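Local coordinates for lipoprotein (PDB 3O0Y) that is of unknown function but is a putative bacterial lipoprotein of the DUF885 family, whose relationship to metallopeptidase-like proteins suggests, without proving, a hydrolytic ancestry, at residues Ser41-Arg46 against Leu457-Arg462; Lys162-Tyr167 against Asn222-Lys227; Ala187-Asn192 against Leu269-Ser274; Leu310-Arg315 against Gln499-Arg504. One frame throughout, in Å; residues are numbered along the deposited sequence.

Interaction 1: residues Ser41-Arg46 against Leu457-Arg462; sequences SLFKQR and LPFLRR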
loop_
_atom_site.group_PDB
_atom_site.type_symbol
_atom_site.label_atom_id
_atom_site.label_comp_id
_atom_site.label_asym_id
_atom_site.label_seq_id
_atom_site.Cartn_x
_atom_site.Cartn_y
_atom_site.Cartn_z
ATOM N N SER A 41 14.485 -10.656 12.611
ATOM C CA SER A 41 15.167 -11.128 11.423
ATOM C C SER A 41 14.680 -10.395 10.164
ATOM O O SER A 41 15.495 -10.066 9.290
ATOM C CB SER A 41 14.984 -12.609 11.217
ATOM O OG SER A 41 15.782 -13.285 12.151
ATOM N N LEU A 42 13.382 -10.190 10.057
ATOM C CA LEU A 42 12.841 -9.494 8.887
ATOM C C LEU A 42 13.403 -8.081 8.890
ATOM O O LEU A 42 13.919 -7.618 7.856
ATOM C CB LEU A 42 11.313 -9.443 8.954
ATOM C CG LEU A 42 10.627 -8.728 7.802
ATOM C CD1 LEU A 42 10.991 -9.302 6.409
ATOM C CD2 LEU A 42 9.090 -8.636 8.089
ATOM N N PHE A 43 13.242 -7.387 10.015
ATOM C CA PHE A 43 13.652 -5.985 10.040
ATOM C C PHE A 43 15.175 -5.733 9.974
ATOM O O PHE A 43 15.583 -4.711 9.435
ATOM C CB PHE A 43 13.056 -5.265 11.204
ATOM C CG PHE A 43 11.641 -4.902 11.001
ATOM C CD1 PHE A 43 10.634 -5.513 11.720
ATOM C CD2 PHE A 43 11.306 -3.941 10.046
ATOM C CE1 PHE A 43 9.302 -5.146 11.516
ATOM C CE2 PHE A 43 10.024 -3.528 9.893
ATOM C CZ PHE A 43 9.003 -4.140 10.612
ATOM N N LYS A 44 15.992 -6.633 10.501
ATOM C CA LYS A 44 17.440 -6.516 10.272
ATOM C C LYS A 44 17.793 -6.524 8.795
ATOM O O LYS A 44 18.757 -5.899 8.383
ATOM C CB LYS A 44 18.207 -7.698 10.890
ATOM C CG LYS A 44 18.309 -7.806 12.369
ATOM C CD LYS A 44 18.853 -9.307 12.666
ATOM C CE LYS A 44 18.507 -9.872 14.091
ATOM N NZ LYS A 44 18.194 -11.379 14.185
ATOM N N GLN A 45 17.061 -7.298 8.016
ATOM C CA GLN A 45 17.276 -7.422 6.583
ATOM C C GLN A 45 16.469 -6.432 5.742
ATOM O O GLN A 45 16.549 -6.404 4.511
ATOM C CB GLN A 45 16.991 -8.848 6.174
ATOM C CG GLN A 45 17.948 -9.780 6.876
ATOM C CD GLN A 45 17.738 -11.205 6.554
ATOM O OE1 GLN A 45 17.259 -11.973 7.413
ATOM N NE2 GLN A 45 18.109 -11.603 5.363
ATOM N N ARG A 46 15.615 -5.660 6.431
ATOM C CA ARG A 46 14.789 -4.641 5.802
ATOM C C ARG A 46 14.880 -3.388 6.645
ATOM O O ARG A 46 13.869 -2.852 7.161
ATOM C CB ARG A 46 13.325 -5.103 5.653
ATOM C CG ARG A 46 13.156 -6.223 4.689
ATOM C CD ARG A 46 13.343 -5.784 3.260
ATOM N NE ARG A 46 13.073 -6.816 2.275
ATOM C CZ ARG A 46 14.002 -7.638 1.775
ATOM N NH1 ARG A 46 15.247 -7.646 2.242
ATOM N NH2 ARG A 46 13.679 -8.500 0.818
ATOM N N LEU A 457 -0.436 -7.467 21.344
ATOM C CA LEU A 457 -0.249 -8.437 20.264
ATOM C C LEU A 457 1.240 -8.465 19.942
ATOM O O LEU A 457 1.949 -7.462 20.087
ATOM C CB LEU A 457 -1.029 -8.001 19.032
ATOM C CG LEU A 457 -2.553 -7.994 19.207
ATOM C CD1 LEU A 457 -3.216 -7.542 17.904
ATOM C CD2 LEU A 457 -3.117 -9.350 19.675
ATOM N N PRO A 458 1.710 -9.603 19.488
ATOM C CA PRO A 458 3.041 -9.712 18.907
ATOM C C PRO A 458 3.269 -8.628 17.894
ATOM O O PRO A 458 2.330 -8.249 17.170
ATOM C CB PRO A 458 3.047 -11.096 18.215
ATOM C CG PRO A 458 1.803 -11.704 18.465
ATOM C CD PRO A 458 0.900 -10.791 19.265
ATOM N N PHE A 459 4.489 -8.102 17.815
ATOM C CA PHE A 459 4.710 -6.882 17.053
ATOM C C PHE A 459 4.306 -6.986 15.607
ATOM O O PHE A 459 3.627 -6.096 15.089
ATOM C CB PHE A 459 6.138 -6.380 17.082
ATOM C CG PHE A 459 6.304 -5.079 16.404
ATOM C CD1 PHE A 459 6.025 -3.907 17.034
ATOM C CD2 PHE A 459 6.778 -5.054 15.116
ATOM C CE1 PHE A 459 6.205 -2.684 16.338
ATOM C CE2 PHE A 459 6.917 -3.883 14.424
ATOM C CZ PHE A 459 6.609 -2.697 15.036
ATOM N N LEU A 460 4.591 -8.090 14.937
ATOM C CA LEU A 460 4.222 -8.125 13.535
ATOM C C LEU A 460 2.697 -8.098 13.311
ATOM O O LEU A 460 2.223 -7.627 12.262
ATOM C CB LEU A 460 4.801 -9.382 12.879
ATOM C CG LEU A 460 6.309 -9.342 12.573
ATOM C CD1 LEU A 460 6.763 -10.672 11.842
ATOM C CD2 LEU A 460 6.735 -8.119 11.763
ATOM N N ARG A 461 1.946 -8.502 14.330
ATOM C CA ARG A 461 0.506 -8.357 14.292
ATOM C C ARG A 461 0.012 -6.935 14.388
ATOM O O ARG A 461 -1.081 -6.635 13.879
ATOM C CB ARG A 461 -0.218 -9.170 15.357
ATOM C CG ARG A 461 -0.292 -10.669 14.926
ATOM C CD ARG A 461 -1.446 -11.345 15.665
ATOM N NE ARG A 461 -2.776 -10.794 15.357
ATOM C CZ ARG A 461 -3.903 -11.159 15.931
ATOM N NH1 ARG A 461 -3.960 -12.083 16.907
ATOM N NH2 ARG A 461 -5.037 -10.581 15.568
ATOM N N ARG A 462 0.805 -6.056 14.972
ATOM C CA ARG A 462 0.438 -4.669 15.060
ATOM C C ARG A 462 0.574 -3.878 13.741
ATOM O O ARG A 462 -0.046 -2.835 13.573
ATOM C CB ARG A 462 1.182 -3.936 16.186
ATOM C CG ARG A 462 0.917 -4.546 17.513
ATOM C CD ARG A 462 1.835 -4.098 18.560
ATOM N NE ARG A 462 1.685 -2.675 18.805
ATOM C CZ ARG A 462 2.519 -1.953 19.566
ATOM N NH1 ARG A 462 3.530 -2.542 20.200
ATOM N NH2 ARG A 462 2.295 -0.671 19.786
#
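The rings of Phe-43 and Phe-459 meet at one corner: CE1 of Phe-43 arrives at the edge of the Phe-459 ring, near its plane, 4.0 Å from CE2 of Phe-459. Seen from the Phe-43 ring the approach is oblique, and the two side chains stand roughly perpendicular. The same Phe-43 CE1 also touches Leu-460 CD2 at 3.9 Å, so a single ring carbon meets both partners. In Leu-460 a chi1 of -76° sets CG opposite the carbonyl carbon, and from there one methyl reaches across to Phe-43, the two side chains running antiparallel alongside each other. That methyl, CD2, also lies 4.4 Å from CD2 of Leu-42. The contact illustrates how apolar side chains can bridge backbones that stay well apart, the CA atoms of Leu-42 and Leu-460 being 9.9 Å from each other. Helix 47-53 adds Ser-49, Ala-50 and Tyr-53 around Phe-43, while Leu-460 rests on Met-109 of helix 100-117 and on Ala-38, earlier on the same helix 27-44 that carries Leu-42 and Phe-43.

Interaction 2: residues Lys162-Tyr167 against Asn222-Lys227; sequences KEALDY and NVFREK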
loop_
_atom_site.group_PDB
_atom_site.type_symbol
_atom_site.label_atom_id
_atom_site.label_comp_id
_atom_site.label_asym_id
_atom_site.label_seq_id
_atom_site.Cartn_x
_atom_site.Cartn_y
_atom_site.Cartn_z
ATOM N N LYS A 162 24.601 13.054 14.567
ATOM C CA LYS A 162 24.667 11.567 14.422
ATOM C C LYS A 162 23.661 11.083 13.370
ATOM O O LYS A 162 24.002 10.244 12.521
ATOM C CB LYS A 162 24.466 10.854 15.782
ATOM C CG LYS A 162 24.271 9.386 15.714
ATOM C CD LYS A 162 25.519 8.644 15.268
ATOM C CE LYS A 162 25.225 7.119 15.258
ATOM N NZ LYS A 162 26.441 6.379 14.864
ATOM N N GLU A 163 22.454 11.633 13.395
ATOM C CA GLU A 163 21.442 11.292 12.372
ATOM C C GLU A 163 21.851 11.760 10.977
ATOM O O GLU A 163 21.651 11.056 10.014
ATOM C CB GLU A 163 20.101 11.848 12.762
ATOM C CG GLU A 163 19.484 11.116 13.980
ATOM C CD GLU A 163 18.195 11.726 14.523
ATOM O OE1 GLU A 163 17.664 12.764 14.037
ATOM O OE2 GLU A 163 17.649 11.103 15.452
ATOM N N ALA A 164 22.505 12.913 10.853
ATOM C CA ALA A 164 23.007 13.321 9.538
ATOM C C ALA A 164 24.018 12.332 9.020
ATOM O O ALA A 164 24.059 12.016 7.838
ATOM C CB ALA A 164 23.660 14.701 9.634
ATOM N N LEU A 165 24.868 11.870 9.899
ATOM C CA LEU A 165 25.915 10.943 9.514
ATOM C C LEU A 165 25.298 9.575 9.146
ATOM O O LEU A 165 25.755 8.913 8.212
ATOM C CB LEU A 165 26.954 10.806 10.611
ATOM C CG LEU A 165 27.899 12.030 10.806
ATOM C CD1 LEU A 165 28.735 11.888 12.080
ATOM C CD2 LEU A 165 28.807 12.254 9.579
ATOM N N ASP A 166 24.243 9.160 9.821
ATOM C CA ASP A 166 23.528 7.936 9.359
ATOM C C ASP A 166 22.992 7.987 7.902
ATOM O O ASP A 166 23.010 6.975 7.137
ATOM C CB ASP A 166 22.348 7.618 10.253
ATOM C CG ASP A 166 22.733 7.202 11.683
ATOM O OD1 ASP A 166 23.885 6.837 11.935
ATOM O OD2 ASP A 166 21.847 7.300 12.582
ATOM N N TYR A 167 22.548 9.177 7.504
ATOM C CA TYR A 167 22.063 9.426 6.132
ATOM C C TYR A 167 23.209 9.303 5.137
ATOM O O TYR A 167 23.085 8.632 4.113
ATOM C CB TYR A 167 21.414 10.823 6.126
ATOM C CG TYR A 167 20.673 11.290 4.923
ATOM C CD1 TYR A 167 19.349 10.943 4.731
ATOM C CD2 TYR A 167 21.299 12.079 3.948
ATOM C CE1 TYR A 167 18.593 11.501 3.648
ATOM C CE2 TYR A 167 20.554 12.649 2.897
ATOM C CZ TYR A 167 19.236 12.303 2.724
ATOM O OH TYR A 167 18.508 12.816 1.676
ATOM N N ASN A 222 18.685 18.306 -1.558
ATOM C CA ASN A 222 17.744 19.354 -1.177
ATOM C C ASN A 222 16.930 19.049 0.098
ATOM O O ASN A 222 16.688 19.934 0.932
ATOM C CB ASN A 222 16.849 19.698 -2.384
ATOM C CG ASN A 222 17.600 20.436 -3.522
ATOM O OD1 ASN A 222 17.200 20.364 -4.693
ATOM N ND2 ASN A 222 18.618 21.159 -3.179
ATOM N N VAL A 223 16.500 17.790 0.259
ATOM C CA VAL A 223 15.880 17.379 1.489
ATOM C C VAL A 223 16.835 17.517 2.642
ATOM O O VAL A 223 16.485 17.996 3.700
ATOM C CB VAL A 223 15.404 15.893 1.376
ATOM C CG1 VAL A 223 14.999 15.404 2.786
ATOM C CG2 VAL A 223 14.251 15.837 0.287
ATOM N N PHE A 224 18.051 17.043 2.470
ATOM C CA PHE A 224 19.011 17.168 3.516
ATOM C C PHE A 224 19.238 18.659 3.876
ATOM O O PHE A 224 19.277 19.024 5.073
ATOM C CB PHE A 224 20.320 16.529 3.116
ATOM C CG PHE A 224 21.306 16.494 4.225
ATOM C CD1 PHE A 224 21.323 15.475 5.122
ATOM C CD2 PHE A 224 22.223 17.523 4.377
ATOM C CE1 PHE A 224 22.282 15.446 6.161
ATOM C CE2 PHE A 224 23.162 17.526 5.403
ATOM C CZ PHE A 224 23.192 16.508 6.298
ATOM N N ARG A 225 19.306 19.534 2.865
ATOM C CA ARG A 225 19.520 20.952 3.176
ATOM C C ARG A 225 18.371 21.505 4.012
ATOM O O ARG A 225 18.586 22.298 4.905
ATOM C CB ARG A 225 19.634 21.798 1.906
ATOM C CG ARG A 225 20.845 21.642 1.087
ATOM C CD ARG A 225 20.768 22.527 -0.231
ATOM N NE ARG A 225 22.080 22.678 -0.829
ATOM C CZ ARG A 225 22.429 22.223 -2.028
ATOM N NH1 ARG A 225 21.526 21.641 -2.857
ATOM N NH2 ARG A 225 23.675 22.423 -2.435
ATOM N N GLU A 226 17.140 21.157 3.668
ATOM C CA GLU A 226 15.995 21.695 4.368
ATOM C C GLU A 226 15.908 21.214 5.810
ATOM O O GLU A 226 15.660 22.005 6.728
ATOM C CB GLU A 226 14.679 21.386 3.648
ATOM C CG GLU A 226 13.467 21.763 4.575
ATOM C CD GLU A 226 12.103 21.972 3.882
ATOM O OE1 GLU A 226 12.007 21.845 2.622
ATOM O OE2 GLU A 226 11.121 22.268 4.627
ATOM N N LYS A 227 16.208 19.943 6.034
ATOM C CA LYS A 227 16.194 19.385 7.389
ATOM C C LYS A 227 17.385 19.820 8.239
ATOM O O LYS A 227 17.198 20.244 9.385
ATOM C CB LYS A 227 16.077 17.863 7.295
ATOM C CG LYS A 227 14.725 17.484 6.710
ATOM C CD LYS A 227 14.373 15.991 6.847
ATOM C CE LYS A 227 13.029 15.635 6.152
ATOM N NZ LYS A 227 12.590 14.198 6.356
#
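Ala-164 is the first residue of 162-167 to touch Phe-224: its CB sits at the edge of the Phe-224 ring, near the ring plane and 3.8 Å from CE1 of Phe-224. One turn later comes Tyr-167, whose CG lies anti to the backbone nitrogen (chi1 -172°), carrying the ring across to the other helix. There Tyr-167 CD2 approaches Phe-224 CD1 to 3.6 Å. The two planes are nearly parallel, 29° apart, but offset so much that little of one ring lies over the other, with centroids 5.4 Å from each other. At the far end of the ring, Tyr-167 OH passes Val-223 CB at 4.4 Å and is hydrogen-bonded to the backbone oxygen of Phe-220, which fixes the phenol's reach. A serine in place of Phe-224 would probably leave a gap beside Ala-164 and deprive the Tyr-167 ring of one of its apolar neighbours. Leu-242, Ile-243 and Val-246 of helix 236-268 also pack on Phe-224. The arrangement is that of an antiparallel helix pair, the axes of the two segments approaching to 12.1 Å, in which large aromatics span the separation.

Interaction 3: residues Ala187-Asn192 against Leu269-Ser274; sequences ADAAQN and LSEARS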
loop_
_atom_site.group_PDB
_atom_site.type_symbol
_atom_site.label_atom_id
_atom_site.label_comp_id
_atom_site.label_asym_id
_atom_site.label_seq_id
_atom_site.Cartn_x
_atom_site.Cartn_y
_atom_site.Cartn_z
ATOM N N ALA A 187 19.726 -13.234 -12.098
ATOM C CA ALA A 187 19.353 -14.605 -11.671
ATOM C C ALA A 187 17.938 -14.927 -12.136
ATOM O O ALA A 187 17.660 -16.019 -12.567
ATOM C CB ALA A 187 19.481 -14.790 -10.107
ATOM N N ASP A 188 16.994 -14.014 -11.897
ATOM C CA ASP A 188 15.645 -14.252 -12.350
ATOM C C ASP A 188 15.538 -14.381 -13.872
ATOM O O ASP A 188 14.914 -15.301 -14.366
ATOM C CB ASP A 188 14.722 -13.128 -11.843
ATOM C CG ASP A 188 14.573 -13.082 -10.329
ATOM O OD1 ASP A 188 15.147 -13.889 -9.581
ATOM O OD2 ASP A 188 13.804 -12.169 -9.878
ATOM N N ALA A 189 16.195 -13.493 -14.603
ATOM C CA ALA A 189 16.227 -13.570 -16.062
ATOM C C ALA A 189 16.858 -14.888 -16.585
ATOM O O ALA A 189 16.410 -15.437 -17.598
ATOM C CB ALA A 189 16.918 -12.307 -16.661
ATOM N N ALA A 190 17.779 -15.456 -15.825
ATOM C CA ALA A 190 18.416 -16.740 -16.192
ATOM C C ALA A 190 17.394 -17.886 -16.167
ATOM O O ALA A 190 17.542 -18.863 -16.904
ATOM C CB ALA A 190 19.591 -17.041 -15.289
ATOM N N GLN A 191 16.361 -17.742 -15.337
ATOM C CA GLN A 191 15.227 -18.661 -15.256
ATOM C C GLN A 191 14.041 -18.231 -16.121
ATOM O O GLN A 191 12.921 -18.699 -15.886
ATOM C CB GLN A 191 14.657 -18.595 -13.842
ATOM C CG GLN A 191 15.371 -19.313 -12.832
ATOM C CD GLN A 191 14.733 -19.061 -11.451
ATOM O OE1 GLN A 191 13.567 -19.410 -11.227
ATOM N NE2 GLN A 191 15.511 -18.536 -10.533
ATOM N N ASN A 192 14.240 -17.268 -17.014
ATOM C CA ASN A 192 13.193 -16.739 -17.875
ATOM C C ASN A 192 12.064 -16.026 -17.112
ATOM O O ASN A 192 10.952 -15.936 -17.572
ATOM C CB ASN A 192 12.568 -17.834 -18.707
ATOM C CG ASN A 192 13.575 -18.428 -19.690
ATOM O OD1 ASN A 192 14.301 -17.694 -20.401
ATOM N ND2 ASN A 192 13.621 -19.745 -19.739
ATOM N N LEU A 269 15.843 -5.571 -22.141
ATOM C CA LEU A 269 14.713 -5.188 -22.974
ATOM C C LEU A 269 14.460 -6.111 -24.141
ATOM O O LEU A 269 13.331 -6.408 -24.464
ATOM C CB LEU A 269 14.921 -3.755 -23.471
ATOM C CG LEU A 269 13.864 -2.659 -23.236
ATOM C CD1 LEU A 269 12.906 -2.862 -22.041
ATOM C CD2 LEU A 269 14.556 -1.285 -23.204
ATOM N N SER A 270 15.511 -6.630 -24.756
ATOM C CA SER A 270 15.272 -7.477 -25.912
ATOM C C SER A 270 14.692 -8.850 -25.555
ATOM O O SER A 270 13.998 -9.456 -26.380
ATOM C CB SER A 270 16.556 -7.610 -26.722
ATOM O OG SER A 270 17.576 -8.147 -25.905
ATOM N N GLU A 271 14.920 -9.316 -24.325
ATOM C CA GLU A 271 14.385 -10.586 -23.864
ATOM C C GLU A 271 13.009 -10.388 -23.188
ATOM O O GLU A 271 12.244 -11.348 -23.037
ATOM C CB GLU A 271 15.339 -11.258 -22.850
ATOM C CG GLU A 271 16.729 -11.673 -23.344
ATOM C CD GLU A 271 17.747 -11.741 -22.182
ATOM O OE1 GLU A 271 17.458 -12.376 -21.117
ATOM O OE2 GLU A 271 18.842 -11.144 -22.335
ATOM N N ALA A 272 12.724 -9.153 -22.785
ATOM C CA ALA A 272 11.483 -8.859 -22.063
ATOM C C ALA A 272 10.273 -9.180 -22.931
ATOM O O ALA A 272 10.319 -9.089 -24.144
ATOM C CB ALA A 272 11.455 -7.445 -21.609
ATOM N N ARG A 273 9.157 -9.584 -22.338
ATOM C CA ARG A 273 8.074 -10.060 -23.218
ATOM C C ARG A 273 7.104 -8.979 -23.640
ATOM O O ARG A 273 6.831 -8.021 -22.901
ATOM C CB ARG A 273 7.343 -11.214 -22.546
ATOM C CG ARG A 273 8.260 -12.442 -22.353
ATOM C CD ARG A 273 7.432 -13.725 -21.998
ATOM N NE ARG A 273 8.208 -14.845 -21.438
ATOM C CZ ARG A 273 8.692 -14.871 -20.189
ATOM N NH1 ARG A 273 8.572 -13.813 -19.425
ATOM N NH2 ARG A 273 9.295 -15.953 -19.719
ATOM N N SER A 274 6.486 -9.158 -24.806
ATOM C CA SER A 274 5.429 -8.237 -25.205
ATOM C C SER A 274 4.121 -8.518 -24.460
ATOM O O SER A 274 3.296 -7.618 -24.287
ATOM C CB SER A 274 5.231 -8.268 -26.723
ATOM O OG SER A 274 4.949 -9.588 -27.080
HETATM O O HOH W 1 15.583 -13.781 -19.610
#
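Asn-192, which meets Arg-273 across this contact, is the C-prime residue of a Schellman motif that ends helix 174-190. Its positive phi (64°) turns the chain out of the helix, and within the motif Asn-192 N bonds to Ala-189 O. Arg-273 begins with CG anti to its carbonyl carbon (chi1 -64°) and then runs extended from CG to NE, which brings the guanidinium to Asn-192; NH2 of Arg-273 also lies 3.9 Å from Asn-192 CB. NH1 bonds weakly to Gln-281, and Leu-194 and Pro-282 touch the side chain. Glu-271 reaches the helix end less directly: its first torsion resembles that of Arg-273 and its chain stays extended to CD, so that OE1 takes a hydrogen bond from a water, 2.8 Å away, that donates a second one to Ala-189 O. Such contacts show how a helix terminus can be tied to a surface loop. Arg-273 NH2 donates to Asn-192 O at 2.7 Å, in the carbonyl plane but slightly tilted from the guanidinium plane, with an N-H...O angle of 154°.

Interaction 4: residues Leu310-Arg315 against Gln499-Arg504; sequences LDEVAR and QAELFR. With SO4 (sulfate ion), chain D.
Arg-315 NH2 donates to Glu-501 OE2 across the contact at 2.9 Å, in a clearly bent bond within a salt-bridge network that also takes in Glu-312. Along its own helix Arg-315 grips Glu-312 side-on: NH2 reaches OE1 of Glu-312 at 2.8 Å in a nearly straight bond (172°), and NE reaches OE2 of Glu-312 at 3.0 Å, both on the syn side. This double grip holds the guanidinium in place, and a bend at chi3 lets the arginine fold back to make it. Glu-501 OE2 is met differently, from above its carboxylate plane, which stands 45° from the guanidinium plane of Arg-315. A water joins Arg-315 NH1 to Glu-501 OE1. Glu-312 OE1 and Glu-501 OE2 lie 4.1 Å from each other, a repulsion probably eased by Arg-315 and by Lys-557, which bridges to both. A glutamine in place of Glu-312 would probably leave Arg-315 and Lys-557 short of a countercharge. On another side of helix 491-515, Arg-504 NH2 binds O1 of a sulfate, probably from the crystallisation liquor, at 2.7 Å; Arg-507, Arg-545 and Tyr-556 share that anion. Beside the network, Leu-502 CD1 packs 3.8 Å from Val-313 CA and also touches both valine methyls. The helices run antiparallel (161°), with Tyr-527 and Gln-531 of helix 521-532 against Val-313, and helix 555-574 supplying Lys-557 to the charge network.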
loop_
_atom_site.group_PDB
_atom_site.type_symbol
_atom_site.label_atom_id
_atom_site.label_comp_id
_atom_site.label_asym_id
_atom_site.label_seq_id
_atom_site.Cartn_x
_atom_site.Cartn_y
_atom_site.Cartn_z
ATOM N N LEU A 310 -17.562 -8.549 -12.835
ATOM C CA LEU A 310 -18.563 -8.198 -13.816
ATOM C C LEU A 310 -19.906 -7.934 -13.175
ATOM O O LEU A 310 -20.579 -6.944 -13.572
ATOM C CB LEU A 310 -18.709 -9.296 -14.880
ATOM C CG LEU A 310 -17.456 -9.437 -15.818
ATOM C CD1 LEU A 310 -17.596 -10.703 -16.655
ATOM C CD2 LEU A 310 -17.249 -8.198 -16.698
ATOM N N ASP A 311 -20.343 -8.770 -12.221
ATOM C CA ASP A 311 -21.620 -8.537 -11.575
ATOM C C ASP A 311 -21.641 -7.283 -10.755
ATOM O O ASP A 311 -22.648 -6.605 -10.720
ATOM C CB ASP A 311 -22.056 -9.711 -10.692
ATOM C CG ASP A 311 -22.164 -11.052 -11.518
ATOM O OD1 ASP A 311 -22.381 -10.989 -12.752
ATOM O OD2 ASP A 311 -22.075 -12.150 -10.892
ATOM N N GLU A 312 -20.539 -7.005 -10.079
ATOM C CA GLU A 312 -20.470 -5.750 -9.281
ATOM C C GLU A 312 -20.473 -4.479 -10.165
ATOM O O GLU A 312 -21.082 -3.469 -9.822
ATOM C CB GLU A 312 -19.255 -5.748 -8.365
ATOM C CG GLU A 312 -19.436 -6.654 -7.172
ATOM C CD GLU A 312 -20.480 -6.057 -6.173
ATOM O OE1 GLU A 312 -20.119 -5.056 -5.525
ATOM O OE2 GLU A 312 -21.669 -6.488 -6.179
ATOM N N VAL A 313 -19.803 -4.539 -11.303
ATOM C CA VAL A 313 -19.778 -3.404 -12.248
ATOM C C VAL A 313 -21.190 -3.163 -12.704
ATOM O O VAL A 313 -21.622 -2.013 -12.775
ATOM C CB VAL A 313 -18.827 -3.700 -13.467
ATOM C CG1 VAL A 313 -19.164 -2.794 -14.643
ATOM C CG2 VAL A 313 -17.269 -3.592 -13.052
ATOM N N ALA A 314 -21.954 -4.220 -13.015
ATOM C CA ALA A 314 -23.309 -4.054 -13.506
ATOM C C ALA A 314 -24.136 -3.439 -12.405
ATOM O O ALA A 314 -24.946 -2.512 -12.644
ATOM C CB ALA A 314 -23.918 -5.376 -13.958
ATOM N N ARG A 315 -23.954 -3.927 -11.173
ATOM C CA ARG A 315 -24.823 -3.503 -10.065
ATOM C C ARG A 315 -24.598 -2.016 -9.745
ATOM O O ARG A 315 -25.522 -1.222 -9.684
ATOM C CB ARG A 315 -24.529 -4.317 -8.824
ATOM C CG ARG A 315 -25.366 -3.914 -7.607
ATOM C CD ARG A 315 -24.961 -4.639 -6.343
ATOM N NE ARG A 315 -23.613 -4.278 -5.850
ATOM C CZ ARG A 315 -23.262 -3.175 -5.205
ATOM N NH1 ARG A 315 -24.138 -2.232 -4.870
ATOM N NH2 ARG A 315 -22.008 -3.083 -4.796
ATOM N N GLN A 499 -18.554 5.986 -7.871
ATOM C CA GLN A 499 -17.538 5.879 -8.891
ATOM C C GLN A 499 -16.277 5.195 -8.381
ATOM O O GLN A 499 -15.698 4.364 -9.090
ATOM C CB GLN A 499 -17.142 7.219 -9.416
ATOM C CG GLN A 499 -16.189 7.181 -10.562
ATOM C CD GLN A 499 -15.835 8.601 -11.040
ATOM O OE1 GLN A 499 -15.698 9.530 -10.208
ATOM N NE2 GLN A 499 -15.619 8.752 -12.364
ATOM N N ALA A 500 -15.889 5.525 -7.181
ATOM C CA ALA A 500 -14.679 4.923 -6.522
ATOM C C ALA A 500 -14.962 3.424 -6.241
ATOM O O ALA A 500 -14.090 2.597 -6.394
ATOM C CB ALA A 500 -14.330 5.694 -5.264
ATOM N N GLU A 501 -16.197 3.075 -5.879
ATOM C CA GLU A 501 -16.565 1.660 -5.638
ATOM C C GLU A 501 -16.526 0.861 -6.947
ATOM O O GLU A 501 -15.973 -0.255 -7.032
ATOM C CB GLU A 501 -17.908 1.575 -4.967
ATOM C CG GLU A 501 -18.178 0.141 -4.474
ATOM C CD GLU A 501 -19.592 -0.096 -4.004
ATOM O OE1 GLU A 501 -20.347 0.886 -3.746
ATOM O OE2 GLU A 501 -19.919 -1.302 -3.770
ATOM N N LEU A 502 -17.113 1.496 -7.969
ATOM C CA LEU A 502 -17.117 0.995 -9.343
ATOM C C LEU A 502 -15.703 0.768 -9.806
ATOM O O LEU A 502 -15.411 -0.290 -10.378
ATOM C CB LEU A 502 -17.832 1.987 -10.257
ATOM C CG LEU A 502 -17.843 1.533 -11.739
ATOM C CD1 LEU A 502 -18.514 0.174 -11.996
ATOM C CD2 LEU A 502 -18.570 2.652 -12.541
ATOM N N PHE A 503 -14.791 1.689 -9.479
ATOM C CA PHE A 503 -13.405 1.564 -9.919
ATOM C C PHE A 503 -12.805 0.284 -9.339
ATOM O O PHE A 503 -12.057 -0.420 -10.019
ATOM C CB PHE A 503 -12.649 2.828 -9.474
ATOM C CG PHE A 503 -11.327 2.988 -10.123
ATOM C CD1 PHE A 503 -11.238 3.628 -11.326
ATOM C CD2 PHE A 503 -10.199 2.466 -9.555
ATOM C CE1 PHE A 503 -9.974 3.788 -11.992
ATOM C CE2 PHE A 503 -8.935 2.611 -10.197
ATOM C CZ PHE A 503 -8.838 3.283 -11.401
ATOM N N ARG A 504 -13.114 -0.000 -8.087
ATOM C CA ARG A 504 -12.575 -1.152 -7.436
ATOM C C ARG A 504 -13.231 -2.475 -7.906
ATOM O O ARG A 504 -12.594 -3.516 -7.889
ATOM C CB ARG A 504 -12.589 -1.005 -5.933
ATOM C CG ARG A 504 -11.394 -0.261 -5.419
ATOM C CD ARG A 504 -11.713 1.018 -4.929
ATOM N NE ARG A 504 -10.540 1.889 -4.678
ATOM C CZ ARG A 504 -10.391 3.058 -5.216
ATOM N NH1 ARG A 504 -11.272 3.493 -6.146
ATOM N NH2 ARG A 504 -9.313 3.774 -4.899
HETATM S S SO4 D . -5.676 2.849 -4.017
HETATM O O1 SO4 D . -7.115 2.478 -4.095
HETATM O O2 SO4 D . -5.589 4.211 -3.608
HETATM O O3 SO4 D . -4.945 2.077 -2.982
HETATM O O4 SO4 D . -4.997 2.500 -5.237
HETATM O O HOH W 2 -22.924 0.071 -3.541
#

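Along the chain, interaction 1 opens first and closes after interactions 2 and 3 are complete, so its 411-residue span brings an N-terminal helix against a late one. Interaction 4 opens before interaction 1 closes and ends after it, so these two alternate. Interactions 2 and 3 also alternate and start on the consecutive helices 161-172 and 174-190, yet their centres are about 38 Å apart. Interaction 4 lies on the opposite side of the chain's centre from interactions 1 and 2, its centre about 45 Å from that of interaction 2. None of the four touches another. Together they show how a mostly helical chain is held by scattered, chemically different contacts: buried apolar packing in 1 and 2, surface polar bonds in 3, a charge network in 4.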